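PDB 7K44: sgbp-b from Bacteroides uniformis, which probably captures xyloglucan at the cell surface of a gut bacterium, as a surface glycan-binding protein of a xyloglucan utilization locus. Local coordinates for residues Arg61-Thr66 and Ser105-Cys110; Val78-Tyr83 and Asn95-Leu100; Thr234-Phe239 and Glu288-Val293; Cys244-Gly249 and Glu374-Asn379. One frame throughout, in Å; residues are numbered along the deposited sequence.

Interaction 1. Residues Arg61-Thr66 and Ser105-Cys110; sequences RVYFTT and SLVVEC
Val107 CB sits over one face of the Tyr63 ring, toward its rim, in a CH-pi contact 3.9 Å from the Tyr63 ring centroid and 16° off the normal. Tyr63 CG sits between its own N and C (chi1 61°), which swings the ring across the strand onto the branched valine. Val107 CG1 reaches the phenol end, and Glu109 OE1 approaches Tyr63 CE1 obliquely, its carboxylate plane nearly perpendicular to the ring. On the other sheet face, Leu106 CD1 stands over the centre of the Phe64 ring, a CH-pi contact 3.8 Å from the centroid.

These side chains are set in place by antiparallel pairing of 61-65 with 105-109. Arg61 with Glu109, Tyr63 with Val107 and Thr65 with Ser105 each exchange two backbone hydrogen bonds. Val107 N lies 2.8 Å from Tyr63 O. In return, Tyr63 N lies 3.0 Å from Val107 O.

Further out, Phe64 meets Phe119 edge-to-face, while Leu106 packs on Ile51 of the opposing sheet, an apolar sandwich interior. Arg61 and Glu109 do not touch through their charges: one water accepts from Arg61 NE (2.8 Å) and donates to Glu109 OE2 (2.9 Å), while Arg61 NH1 makes its salt bridge with Glu79. A second water donates to Glu109 OE1 and bonds Tyr63 OH. The carboxylate is thus gripped through water at both oxygens, which would probably favour its charged form.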
loop_
_atom_site.group_PDB
_atom_site.type_symbol
_atom_site.label_atom_id
_atom_site.label_comp_id
_atom_site.label_asym_id
_atom_site.label_seq_id
_atom_site.Cartn_x
_atom_site.Cartn_y
_atom_site.Cartn_z
ATOM N N ARG A 61 -9.358 37.479 -16.587
ATOM C CA ARG A 61 -8.677 37.814 -15.349
ATOM C C ARG A 61 -8.077 36.557 -14.745
ATOM O O ARG A 61 -8.579 35.451 -14.950
ATOM C CB ARG A 61 -9.641 38.427 -14.330
ATOM C CG ARG A 61 -9.687 39.920 -14.379
ATOM C CD ARG A 61 -10.671 40.498 -13.378
ATOM N NE ARG A 61 -11.413 41.606 -13.974
ATOM C CZ ARG A 61 -10.854 42.736 -14.400
ATOM N NH1 ARG A 61 -9.539 42.929 -14.284
ATOM N NH2 ARG A 61 -11.611 43.684 -14.939
ATOM N N VAL A 62 -6.992 36.750 -14.002
ATOM C CA VAL A 62 -6.430 35.735 -13.121
ATOM C C VAL A 62 -6.267 36.391 -11.762
ATOM O O VAL A 62 -5.706 37.487 -11.666
ATOM C CB VAL A 62 -5.074 35.222 -13.646
ATOM C CG1 VAL A 62 -4.475 34.199 -12.677
ATOM C CG2 VAL A 62 -5.246 34.615 -15.024
ATOM N N TYR A 63 -6.784 35.754 -10.715
ATOM C CA TYR A 63 -6.703 36.408 -9.414
ATOM C C TYR A 63 -6.810 35.386 -8.291
ATOM O O TYR A 63 -7.391 34.311 -8.462
ATOM C CB TYR A 63 -7.773 37.499 -9.247
ATOM C CG TYR A 63 -9.210 37.017 -9.333
ATOM C CD1 TYR A 63 -9.848 36.880 -10.561
ATOM C CD2 TYR A 63 -9.935 36.713 -8.184
ATOM C CE1 TYR A 63 -11.162 36.445 -10.646
ATOM C CE2 TYR A 63 -11.248 36.275 -8.260
ATOM C CZ TYR A 63 -11.858 36.143 -9.489
ATOM O OH TYR A 63 -13.163 35.703 -9.570
ATOM N N PHE A 64 -6.229 35.745 -7.146
ATOM C CA PHE A 64 -6.441 35.039 -5.894
ATOM C C PHE A 64 -7.611 35.680 -5.160
ATOM O O PHE A 64 -7.789 36.906 -5.195
ATOM C CB PHE A 64 -5.195 35.134 -5.013
ATOM C CG PHE A 64 -3.971 34.473 -5.602
ATOM C CD1 PHE A 64 -3.140 35.163 -6.472
ATOM C CD2 PHE A 64 -3.639 33.167 -5.261
ATOM C CE1 PHE A 64 -1.995 34.558 -7.004
ATOM C CE2 PHE A 64 -2.500 32.557 -5.790
ATOM C CZ PHE A 64 -1.683 33.260 -6.665
ATOM N N THR A 65 -8.406 34.844 -4.501
ATOM C CA THR A 65 -9.585 35.292 -3.770
ATOM C C THR A 65 -9.624 34.613 -2.409
ATOM O O THR A 65 -9.168 33.479 -2.246
ATOM C CB THR A 65 -10.881 35.017 -4.546
ATOM O OG1 THR A 65 -11.994 35.597 -3.841
ATOM C CG2 THR A 65 -11.143 33.536 -4.721
ATOM N N THR A 66 -10.185 35.312 -1.420
ATOM C CA THR A 66 -10.430 34.664 -0.137
ATOM C C THR A 66 -11.592 33.682 -0.202
ATOM O O THR A 66 -11.693 32.804 0.664
ATOM C CB THR A 66 -10.698 35.712 0.942
ATOM O OG1 THR A 66 -11.646 36.663 0.448
ATOM C CG2 THR A 66 -9.411 36.423 1.328
ATOM N N SER A 105 -8.618 30.745 -2.887
ATOM C CA SER A 105 -8.711 30.087 -4.176
ATOM C C SER A 105 -7.936 30.896 -5.203
ATOM O O SER A 105 -7.771 32.114 -5.073
ATOM C CB SER A 105 -10.163 29.894 -4.656
ATOM O OG SER A 105 -10.970 29.250 -3.672
ATOM N N LEU A 106 -7.433 30.194 -6.217
ATOM C CA LEU A 106 -6.849 30.823 -7.397
ATOM C C LEU A 106 -7.822 30.646 -8.552
ATOM O O LEU A 106 -8.290 29.528 -8.800
ATOM C CB LEU A 106 -5.508 30.171 -7.725
ATOM C CG LEU A 106 -4.757 30.649 -8.961
ATOM C CD1 LEU A 106 -4.589 32.175 -8.994
ATOM C CD2 LEU A 106 -3.404 29.963 -9.012
ATOM N N VAL A 107 -8.143 31.745 -9.238
ATOM C CA VAL A 107 -9.222 31.772 -10.219
ATOM C C VAL A 107 -8.690 32.182 -11.587
ATOM O O VAL A 107 -7.909 33.135 -11.703
ATOM C CB VAL A 107 -10.337 32.747 -9.785
ATOM C CG1 VAL A 107 -11.531 32.597 -10.700
ATOM C CG2 VAL A 107 -10.720 32.507 -8.328
ATOM N N VAL A 108 -9.146 31.481 -12.624
ATOM C CA VAL A 108 -8.971 31.895 -14.012
ATOM C C VAL A 108 -10.358 32.211 -14.556
ATOM O O VAL A 108 -11.188 31.309 -14.726
ATOM C CB VAL A 108 -8.292 30.814 -14.858
ATOM C CG1 VAL A 108 -8.179 31.275 -16.311
ATOM C CG2 VAL A 108 -6.931 30.463 -14.288
ATOM N N GLU A 109 -10.609 33.485 -14.833
ATOM C CA GLU A 109 -11.890 33.953 -15.348
ATOM C C GLU A 109 -11.744 34.145 -16.855
ATOM O O GLU A 109 -10.986 35.011 -17.306
ATOM C CB GLU A 109 -12.259 35.260 -14.651
ATOM C CG GLU A 109 -13.620 35.826 -15.006
ATOM C CD GLU A 109 -13.860 37.188 -14.375
ATOM O OE1 GLU A 109 -13.820 37.287 -13.130
ATOM O OE2 GLU A 109 -14.083 38.163 -15.124
ATOM N N CYS A 110 -12.460 33.332 -17.631
ATOM C CA CYS A 110 -12.454 33.393 -19.087
ATOM C C CYS A 110 -13.814 33.877 -19.584
ATOM O O CYS A 110 -14.758 34.056 -18.810
ATOM C CB CYS A 110 -12.144 32.019 -19.682
ATOM S SG CYS A 110 -10.519 31.343 -19.266
HETATM O O HOH W 1 -13.897 40.526 -13.413
HETATM O O HOH W 2 -14.536 34.970 -11.597
#

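Interaction 2. Residues Val78-Tyr83 and Asn95-Leu100; sequences VEVTDY and NAPAGL
Val78 turns its two methyls onto the 95-100 loop by holding CG1 anti to the backbone N (chi1 -161°), which points CG1 at the Pro97 ring and CG2 at the Gly99 carbonyl. Val80 adopts much the same torsion, chi1 178°, and lays its CG2 beside the proline from the other end. The domain is built from two four-stranded antiparallel sheets with the strand order also found in the IPT/TIG domain that follows, consistent with an immunoglobulin-like sandwich. Strand 78-80 is an outermost strand of one sheet; the loop leaves strand 91-95 of the other and crosses over to strand 103-110.

Pro97 is the apolar wedge between the two valines. Its CG comes to 3.5 Å from Val78 CG1, while its CD lies 4.1 Å from Val80 CG2, Val80 and Pro97 crossing at about a right angle. A rigid ring suits a crossing loop, since it fills the space without needing a polar partner. Val78 also touches backbone: CG1 is 3.6 Å from Ala98 O and CG2 3.5 Å from Gly99 O. Gly99 has positive phi (68°), a conformation that a residue without a side chain takes up readily and that turns the chain toward Leu100. Pro97 and Leu100 both pack on Phe64 of the adjacent strand 59-65. Glu79 points away from the loop. At the far end, where the segments separate, a single water bridges the backbones, donating to Asp82 O at 2.6 Å and accepting from Asn95 N at 2.9 Å.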
loop_
_atom_site.group_PDB
_atom_site.type_symbol
_atom_site.label_atom_id
_atom_site.label_comp_id
_atom_site.label_asym_id
_atom_site.label_seq_id
_atom_site.Cartn_x
_atom_site.Cartn_y
_atom_site.Cartn_z
ATOM N N VAL A 78 -6.256 39.532 -4.683
ATOM C CA VAL A 78 -4.946 39.862 -5.244
ATOM C C VAL A 78 -4.987 39.468 -6.715
ATOM O O VAL A 78 -5.029 38.275 -7.036
ATOM C CB VAL A 78 -3.790 39.135 -4.536
ATOM C CG1 VAL A 78 -2.476 39.840 -4.828
ATOM C CG2 VAL A 78 -4.024 39.041 -3.043
ATOM N N GLU A 79 -4.958 40.457 -7.609
ATOM C CA GLU A 79 -5.005 40.164 -9.029
ATOM C C GLU A 79 -3.606 39.847 -9.557
ATOM O O GLU A 79 -2.600 40.374 -9.076
ATOM C CB GLU A 79 -5.591 41.336 -9.819
ATOM C CG GLU A 79 -5.778 41.008 -11.289
ATOM C CD GLU A 79 -6.563 42.041 -12.068
ATOM O OE1 GLU A 79 -6.737 43.175 -11.568
ATOM O OE2 GLU A 79 -6.988 41.708 -13.196
ATOM N N VAL A 80 -3.559 38.965 -10.548
ATOM C CA VAL A 80 -2.355 38.692 -11.323
ATOM C C VAL A 80 -2.519 39.418 -12.655
ATOM O O VAL A 80 -3.341 39.025 -13.491
ATOM C CB VAL A 80 -2.165 37.182 -11.517
ATOM C CG1 VAL A 80 -0.935 36.910 -12.375
ATOM C CG2 VAL A 80 -2.043 36.478 -10.170
ATOM N N THR A 81 -1.755 40.493 -12.863
ATOM C CA THR A 81 -1.878 41.248 -14.104
ATOM C C THR A 81 -0.889 40.818 -15.177
ATOM O O THR A 81 -1.127 41.082 -16.363
ATOM C CB THR A 81 -1.714 42.747 -13.834
ATOM O OG1 THR A 81 -0.626 42.959 -12.924
ATOM C CG2 THR A 81 -2.991 43.306 -13.223
ATOM N N ASP A 82 0.202 40.161 -14.794
ATOM C CA ASP A 82 1.272 39.791 -15.715
ATOM C C ASP A 82 1.365 38.269 -15.717
ATOM O O ASP A 82 1.823 37.669 -14.736
ATOM C CB ASP A 82 2.583 40.430 -15.261
ATOM C CG ASP A 82 3.743 40.148 -16.206
ATOM O OD1 ASP A 82 3.530 39.508 -17.259
ATOM O OD2 ASP A 82 4.876 40.573 -15.889
ATOM N N TYR A 83 0.925 37.650 -16.811
ATOM C CA TYR A 83 0.992 36.199 -16.952
ATOM C C TYR A 83 1.121 35.846 -18.428
ATOM O O TYR A 83 0.853 36.668 -19.310
ATOM C CB TYR A 83 -0.257 35.532 -16.357
ATOM C CG TYR A 83 -1.545 36.058 -16.953
ATOM C CD1 TYR A 83 -2.066 35.521 -18.124
ATOM C CD2 TYR A 83 -2.236 37.096 -16.344
ATOM C CE1 TYR A 83 -3.233 36.009 -18.674
ATOM C CE2 TYR A 83 -3.407 37.592 -16.889
ATOM C CZ TYR A 83 -3.899 37.041 -18.050
ATOM O OH TYR A 83 -5.061 37.531 -18.594
ATOM N N ASN A 95 4.375 35.073 -11.840
ATOM C CA ASN A 95 5.091 35.205 -10.576
ATOM C C ASN A 95 4.135 35.729 -9.507
ATOM O O ASN A 95 3.299 36.593 -9.787
ATOM C CB ASN A 95 6.278 36.158 -10.733
ATOM C CG ASN A 95 7.311 35.626 -11.709
ATOM O OD1 ASN A 95 7.440 34.415 -11.883
ATOM N ND2 ASN A 95 8.026 36.526 -12.365
ATOM N N ALA A 96 4.254 35.191 -8.293
ATOM C CA ALA A 96 3.288 35.504 -7.247
ATOM C C ALA A 96 3.289 37.001 -6.963
ATOM O O ALA A 96 4.359 37.582 -6.738
ATOM C CB ALA A 96 3.640 34.760 -5.964
ATOM N N PRO A 97 2.126 37.649 -6.946
ATOM C CA PRO A 97 2.077 39.079 -6.617
ATOM C C PRO A 97 2.399 39.327 -5.151
ATOM O O PRO A 97 2.350 38.430 -4.307
ATOM C CB PRO A 97 0.629 39.470 -6.937
ATOM C CG PRO A 97 -0.136 38.181 -6.856
ATOM C CD PRO A 97 0.808 37.107 -7.310
ATOM N N ALA A 98 2.755 40.580 -4.860
ATOM C CA ALA A 98 2.959 40.985 -3.479
ATOM C C ALA A 98 1.629 41.002 -2.728
ATOM O O ALA A 98 0.548 41.128 -3.316
ATOM C CB ALA A 98 3.617 42.363 -3.415
ATOM N N GLY A 99 1.718 40.860 -1.408
ATOM C CA GLY A 99 0.528 40.871 -0.578
ATOM C C GLY A 99 -0.358 39.669 -0.777
ATOM O O GLY A 99 -1.587 39.782 -0.688
ATOM N N LEU A 100 0.238 38.512 -1.049
ATOM C CA LEU A 100 -0.530 37.316 -1.353
ATOM C C LEU A 100 -1.299 36.827 -0.131
ATOM O O LEU A 100 -0.783 36.817 0.990
ATOM C CB LEU A 100 0.421 36.224 -1.834
ATOM C CG LEU A 100 -0.224 34.972 -2.417
ATOM C CD1 LEU A 100 -1.220 35.335 -3.496
ATOM C CD2 LEU A 100 0.862 34.064 -2.963
HETATM O O HOH W 3 4.013 37.541 -13.373
#

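Interaction 3. Residues Thr234-Phe239 and Glu288-Val293; sequences TAAPFF and ECFVAV
Pro237 presses onto the face of Phe290, its CB 3.8 Å from the Phe290 ring centroid and 19° off the normal. This is the dense part of the contact: a CH-pi approach in which Pro237 CB comes to 3.6 Å from Phe290 CG, while Pro237 O lies 3.5 Å from Phe290 CE2. Phe290 extends from its strand with CG anti to the backbone N (chi1 -174°), which carries the ring clear of the sheet and into the loop. Ala292, two residues on, sets its CB at the ring edge in plane, and Ala236 CB touches both, 4.1 Å from Ala292 CB; alanine methyls are small enough to meet here beside the ring.

The loop presents these groups through a type VI turn: the Ala236-Pro237 peptide is cis, and Phe238 N bonds back to Ala235 O at 2.8 Å. The turn thereby seats the loop between strands 226-230 and 243-248 against strand 283-291 of the seven-stranded sheet in the xyloglucan-binding domain. Trp331 meets Phe290 edge-to-face and also touches Pro237. An alanine in place of Phe290 is likely to leave the proline face and this indole without their aromatic partner, opening a gap beneath the turn.

The solvent side is looser. Phe238 is exposed and offers Phe290 only an edge, CD2 to CZ at 4.0 Å, the two side chains crossing at about a right angle. One face of its ring covers its own turn, lying over Ala236 N.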
loop_
_atom_site.group_PDB
_atom_site.type_symbol
_atom_site.label_atom_id
_atom_site.label_comp_id
_atom_site.label_asym_id
_atom_site.label_seq_id
_atom_site.Cartn_x
_atom_site.Cartn_y
_atom_site.Cartn_z
ATOM N N THR A 234 15.189 -14.752 -12.065
ATOM C CA THR A 234 14.950 -15.304 -13.393
ATOM C C THR A 234 13.575 -15.931 -13.577
ATOM O O THR A 234 13.145 -16.104 -14.721
ATOM C CB THR A 234 16.018 -16.349 -13.732
ATOM O OG1 THR A 234 15.895 -17.458 -12.838
ATOM C CG2 THR A 234 17.410 -15.744 -13.599
ATOM N N ALA A 235 12.875 -16.274 -12.498
ATOM C CA ALA A 235 11.565 -16.893 -12.616
ATOM C C ALA A 235 10.739 -16.496 -11.405
ATOM O O ALA A 235 11.283 -16.080 -10.382
ATOM C CB ALA A 235 11.666 -18.420 -12.684
ATOM N N ALA A 236 9.423 -16.650 -11.529
ATOM C CA ALA A 236 8.525 -16.281 -10.441
ATOM C C ALA A 236 8.941 -17.020 -9.173
ATOM O O ALA A 236 9.349 -18.186 -9.239
ATOM C CB ALA A 236 7.083 -16.632 -10.794
ATOM N N PRO A 237 8.857 -16.379 -8.002
ATOM C CA PRO A 237 8.292 -15.049 -7.782
ATOM C C PRO A 237 9.282 -13.884 -7.955
ATOM O O PRO A 237 8.993 -12.768 -7.489
ATOM C CB PRO A 237 7.810 -15.145 -6.332
ATOM C CG PRO A 237 8.847 -16.001 -5.688
ATOM C CD PRO A 237 9.265 -17.020 -6.742
ATOM N N PHE A 238 10.417 -14.158 -8.609
ATOM C CA PHE A 238 11.435 -13.177 -9.012
ATOM C C PHE A 238 12.273 -12.655 -7.853
ATOM O O PHE A 238 13.505 -12.693 -7.904
ATOM C CB PHE A 238 10.848 -12.046 -9.864
ATOM C CG PHE A 238 10.093 -12.536 -11.061
ATOM C CD1 PHE A 238 10.767 -13.024 -12.173
ATOM C CD2 PHE A 238 8.708 -12.556 -11.062
ATOM C CE1 PHE A 238 10.065 -13.495 -13.272
ATOM C CE2 PHE A 238 8.004 -13.024 -12.160
ATOM C CZ PHE A 238 8.688 -13.493 -13.266
ATOM N N PHE A 239 11.620 -12.190 -6.796
ATOM C CA PHE A 239 12.286 -11.871 -5.550
ATOM C C PHE A 239 11.676 -12.731 -4.458
ATOM O O PHE A 239 10.502 -13.102 -4.525
ATOM C CB PHE A 239 12.110 -10.391 -5.192
ATOM C CG PHE A 239 12.596 -9.462 -6.261
ATOM C CD1 PHE A 239 13.932 -9.124 -6.339
ATOM C CD2 PHE A 239 11.722 -8.973 -7.201
ATOM C CE1 PHE A 239 14.385 -8.284 -7.338
ATOM C CE2 PHE A 239 12.163 -8.126 -8.200
ATOM C CZ PHE A 239 13.495 -7.790 -8.262
ATOM N N GLU A 288 2.715 -13.047 3.187
ATOM C CA GLU A 288 2.973 -12.570 1.839
ATOM C C GLU A 288 2.644 -13.689 0.858
ATOM O O GLU A 288 2.914 -14.869 1.125
ATOM C CB GLU A 288 4.423 -12.089 1.710
ATOM C CG GLU A 288 4.527 -10.745 0.988
ATOM C CD GLU A 288 4.177 -9.581 1.906
ATOM O OE1 GLU A 288 4.020 -8.439 1.429
ATOM O OE2 GLU A 288 4.027 -9.813 3.120
ATOM N N CYS A 289 2.007 -13.320 -0.250
ATOM C CA CYS A 289 1.557 -14.282 -1.250
ATOM C C CYS A 289 1.788 -13.738 -2.651
ATOM O O CYS A 289 1.494 -12.569 -2.933
ATOM C CB CYS A 289 0.072 -14.617 -1.046
ATOM S SG CYS A 289 -0.576 -15.857 -2.197
ATOM N N PHE A 290 2.338 -14.574 -3.521
ATOM C CA PHE A 290 2.590 -14.221 -4.914
ATOM C C PHE A 290 1.790 -15.189 -5.777
ATOM O O PHE A 290 2.076 -16.395 -5.789
ATOM C CB PHE A 290 4.087 -14.324 -5.214
ATOM C CG PHE A 290 4.484 -13.842 -6.597
ATOM C CD1 PHE A 290 4.189 -14.600 -7.732
ATOM C CD2 PHE A 290 5.172 -12.645 -6.757
ATOM C CE1 PHE A 290 4.569 -14.159 -9.007
ATOM C CE2 PHE A 290 5.555 -12.207 -8.026
ATOM C CZ PHE A 290 5.245 -12.967 -9.146
ATOM N N VAL A 291 0.786 -14.676 -6.480
ATOM C CA VAL A 291 -0.018 -15.478 -7.399
ATOM C C VAL A 291 0.555 -15.268 -8.791
ATOM O O VAL A 291 0.430 -14.179 -9.361
ATOM C CB VAL A 291 -1.504 -15.105 -7.332
ATOM C CG1 VAL A 291 -2.303 -15.883 -8.389
ATOM C CG2 VAL A 291 -2.056 -15.367 -5.941
ATOM N N ALA A 292 1.206 -16.297 -9.338
ATOM C CA ALA A 292 1.856 -16.133 -10.634
ATOM C C ALA A 292 0.887 -16.314 -11.792
ATOM O O ALA A 292 1.124 -15.776 -12.879
ATOM C CB ALA A 292 3.011 -17.120 -10.773
ATOM N N VAL A 293 -0.188 -17.070 -11.592
ATOM C CA VAL A 293 -1.122 -17.394 -12.661
ATOM C C VAL A 293 -2.532 -17.153 -12.144
ATOM O O VAL A 293 -2.933 -17.733 -11.131
ATOM C CB VAL A 293 -0.956 -18.845 -13.149
ATOM C CG1 VAL A 293 -2.024 -19.181 -14.175
ATOM C CG2 VAL A 293 0.434 -19.054 -13.744
#

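Interaction 4. Residues Cys244-Gly249 and Glu374-Asn379; sequences CYSISG and EMYFDN. With CA (calcium ion), chain B.
A calcium site stands at one end of this strand pair, where Asp378 chelates the ion with both carboxylate oxygens, OD2 at 2.5 Å. Asn213 O, Asp215 OD2, Asp241 O and Lys243 O are further ligands, and a water 2.4 Å from the calcium donates to Asn379 OD1. Cys244 CB packs beside the chelating group, 3.8 Å from Asp378 OD2; its slim, uncharged side chain fits between metal ligand and ring.

Tyr376 carries the next layer. Its CG stands anti to the carbonyl carbon (chi1 -53°), bringing Ser246 CB to 3.5 Å from Tyr376 CE2 and Cys244 SG obliquely beside the ring. Tyr376 OH donates to the anti lone pair of Glu374 OE2, which lies in the ring plane, at 2.6 Å, a short bond that restrains both groups. A phenylalanine at Tyr376 would probably leave the Glu374 carboxylate without this donor and freer to turn.

Backbone bonds fix the register. Tyr245 and Phe377 exchange two, as do Ile247 and Met375, the shortest including Phe377 N to Tyr245 O at 2.9 Å. On the face opposite Tyr376, Ile247 CG1 touches Phe377 CE1 at 4.2 Å, and both residues pack on Leu261 of strand 255-264 in the second sheet. Within its own sheet, strand 371-384 lies between strands 243-248 and 283-291, while 226-230 pairs with the outer side of 243-248, its Val227 O accepting from Ser246 OG.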
loop_
_atom_site.group_PDB
_atom_site.type_symbol
_atom_site.label_atom_id
_atom_site.label_comp_id
_atom_site.label_asym_id
_atom_site.label_seq_id
_atom_site.Cartn_x
_atom_site.Cartn_y
_atom_site.Cartn_z
ATOM N N CYS A 244 10.852 -19.550 0.171
ATOM C CA CYS A 244 9.397 -19.524 0.283
ATOM C C CYS A 244 8.879 -20.877 -0.187
ATOM O O CYS A 244 9.649 -21.717 -0.655
ATOM C CB CYS A 244 8.779 -18.368 -0.516
ATOM S SG CYS A 244 8.907 -18.503 -2.298
ATOM N N TYR A 245 7.587 -21.134 -0.006
ATOM C CA TYR A 245 6.984 -22.379 -0.472
ATOM C C TYR A 245 5.953 -22.110 -1.553
ATOM O O TYR A 245 5.180 -21.148 -1.476
ATOM C CB TYR A 245 6.392 -23.262 0.655
ATOM C CG TYR A 245 7.392 -24.284 1.145
ATOM C CD1 TYR A 245 8.471 -23.894 1.924
ATOM C CD2 TYR A 245 7.291 -25.624 0.780
ATOM C CE1 TYR A 245 9.411 -24.807 2.371
ATOM C CE2 TYR A 245 8.238 -26.562 1.226
ATOM C CZ TYR A 245 9.293 -26.141 2.014
ATOM O OH TYR A 245 10.261 -27.020 2.455
ATOM N N SER A 246 5.991 -22.933 -2.591
ATOM C CA SER A 246 5.048 -22.872 -3.692
ATOM C C SER A 246 3.987 -23.954 -3.577
ATOM O O SER A 246 4.244 -25.058 -3.080
ATOM C CB SER A 246 5.774 -23.007 -5.033
ATOM O OG SER A 246 6.259 -24.321 -5.231
ATOM N N ILE A 247 2.781 -23.618 -4.030
ATOM C CA ILE A 247 1.727 -24.576 -4.350
ATOM C C ILE A 247 1.483 -24.450 -5.847
ATOM O O ILE A 247 1.168 -23.359 -6.335
ATOM C CB ILE A 247 0.435 -24.257 -3.580
ATOM C CG1 ILE A 247 0.617 -24.554 -2.093
ATOM C CG2 ILE A 247 -0.745 -25.025 -4.154
ATOM C CD1 ILE A 247 0.636 -26.025 -1.763
ATOM N N SER A 248 1.640 -25.549 -6.588
ATOM C CA SER A 248 1.560 -25.422 -8.039
ATOM C C SER A 248 1.146 -26.745 -8.661
ATOM O O SER A 248 1.345 -27.815 -8.081
ATOM C CB SER A 248 2.883 -24.939 -8.646
ATOM O OG SER A 248 3.855 -25.966 -8.609
ATOM N N GLY A 249 0.579 -26.652 -9.863
ATOM C CA GLY A 249 0.231 -27.810 -10.657
ATOM C C GLY A 249 -1.130 -27.641 -11.286
ATOM O O GLY A 249 -1.707 -26.556 -11.287
ATOM N N GLU A 374 -0.228 -21.613 -9.657
ATOM C CA GLU A 374 1.166 -21.351 -9.301
ATOM C C GLU A 374 1.188 -20.180 -8.328
ATOM O O GLU A 374 0.940 -19.037 -8.728
ATOM C CB GLU A 374 2.009 -21.054 -10.543
ATOM C CG GLU A 374 3.477 -20.778 -10.221
ATOM C CD GLU A 374 4.265 -20.254 -11.415
ATOM O OE1 GLU A 374 3.725 -20.252 -12.541
ATOM O OE2 GLU A 374 5.420 -19.819 -11.220
ATOM N N MET A 375 1.489 -20.463 -7.063
ATOM C CA MET A 375 1.411 -19.467 -6.002
ATOM C C MET A 375 2.527 -19.729 -5.005
ATOM O O MET A 375 2.981 -20.866 -4.850
ATOM C CB MET A 375 0.062 -19.540 -5.282
ATOM C CG MET A 375 -1.146 -19.484 -6.200
ATOM S SD MET A 375 -2.634 -19.978 -5.328
ATOM C CE MET A 375 -2.492 -18.866 -3.947
ATOM N N TYR A 376 2.945 -18.675 -4.309
ATOM C CA TYR A 376 4.056 -18.720 -3.368
ATOM C C TYR A 376 3.664 -18.002 -2.086
ATOM O O TYR A 376 2.943 -16.996 -2.114
ATOM C CB TYR A 376 5.310 -18.046 -3.963
ATOM C CG TYR A 376 5.692 -18.592 -5.318
ATOM C CD1 TYR A 376 5.076 -18.137 -6.475
ATOM C CD2 TYR A 376 6.635 -19.594 -5.424
ATOM C CE1 TYR A 376 5.406 -18.668 -7.720
ATOM C CE2 TYR A 376 6.984 -20.119 -6.659
ATOM C CZ TYR A 376 6.357 -19.658 -7.795
ATOM O OH TYR A 376 6.711 -20.207 -9.015
ATOM N N PHE A 377 4.184 -18.502 -0.964
ATOM C CA PHE A 377 3.808 -18.037 0.366
ATOM C C PHE A 377 5.054 -17.870 1.228
ATOM O O PHE A 377 5.976 -18.695 1.170
ATOM C CB PHE A 377 2.920 -19.087 1.058
ATOM C CG PHE A 377 1.610 -19.328 0.379
ATOM C CD1 PHE A 377 1.494 -20.262 -0.637
ATOM C CD2 PHE A 377 0.482 -18.618 0.770
ATOM C CE1 PHE A 377 0.271 -20.476 -1.252
ATOM C CE2 PHE A 377 -0.735 -18.828 0.150
ATOM C CZ PHE A 377 -0.833 -19.751 -0.865
ATOM N N ASP A 378 5.064 -16.839 2.074
ATOM C CA ASP A 378 6.186 -16.614 2.977
ATOM C C ASP A 378 5.761 -15.670 4.090
ATOM O O ASP A 378 4.725 -14.994 4.017
ATOM C CB ASP A 378 7.378 -16.015 2.211
ATOM C CG ASP A 378 8.745 -16.290 2.866
ATOM O OD1 ASP A 378 8.864 -16.858 3.981
ATOM O OD2 ASP A 378 9.737 -15.901 2.205
ATOM N N ASN A 379 6.600 -15.616 5.121
ATOM C CA ASN A 379 6.554 -14.562 6.141
ATOM C C ASN A 379 5.198 -14.471 6.842
ATOM O O ASN A 379 4.555 -13.424 6.851
ATOM C CB ASN A 379 6.986 -13.213 5.564
ATOM C CG ASN A 379 8.484 -13.117 5.396
ATOM O OD1 ASN A 379 9.233 -13.836 6.057
ATOM N ND2 ASN A 379 8.931 -12.206 4.532
HETATM CA CA CA B . 11.398 -16.958 3.705
HETATM O O HOH W 4 11.438 -15.043 5.164
#

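In the fold
Near the N terminus, interaction 1 pairs strand 59-65 with strand 103-110, closing a loop of 38 residues. Interaction 2 falls wholly within that loop: strand 78-80 joins the same sheet on the other side of 59-65, and Phe64 touches both Val78 and Leu100. Together they tie one sheet of the first domain to the crossing between its two sheets. The chain then passes through the IPT/TIG domain to the xyloglucan-binding domain, where interactions 3 and 4 have centres about 8 Å apart. Their segments alternate, so the two loops cross, and strands 283-291 and 371-384 are sheet neighbours. Nearest atoms of interactions 1 and 3 are about 40 Å apart.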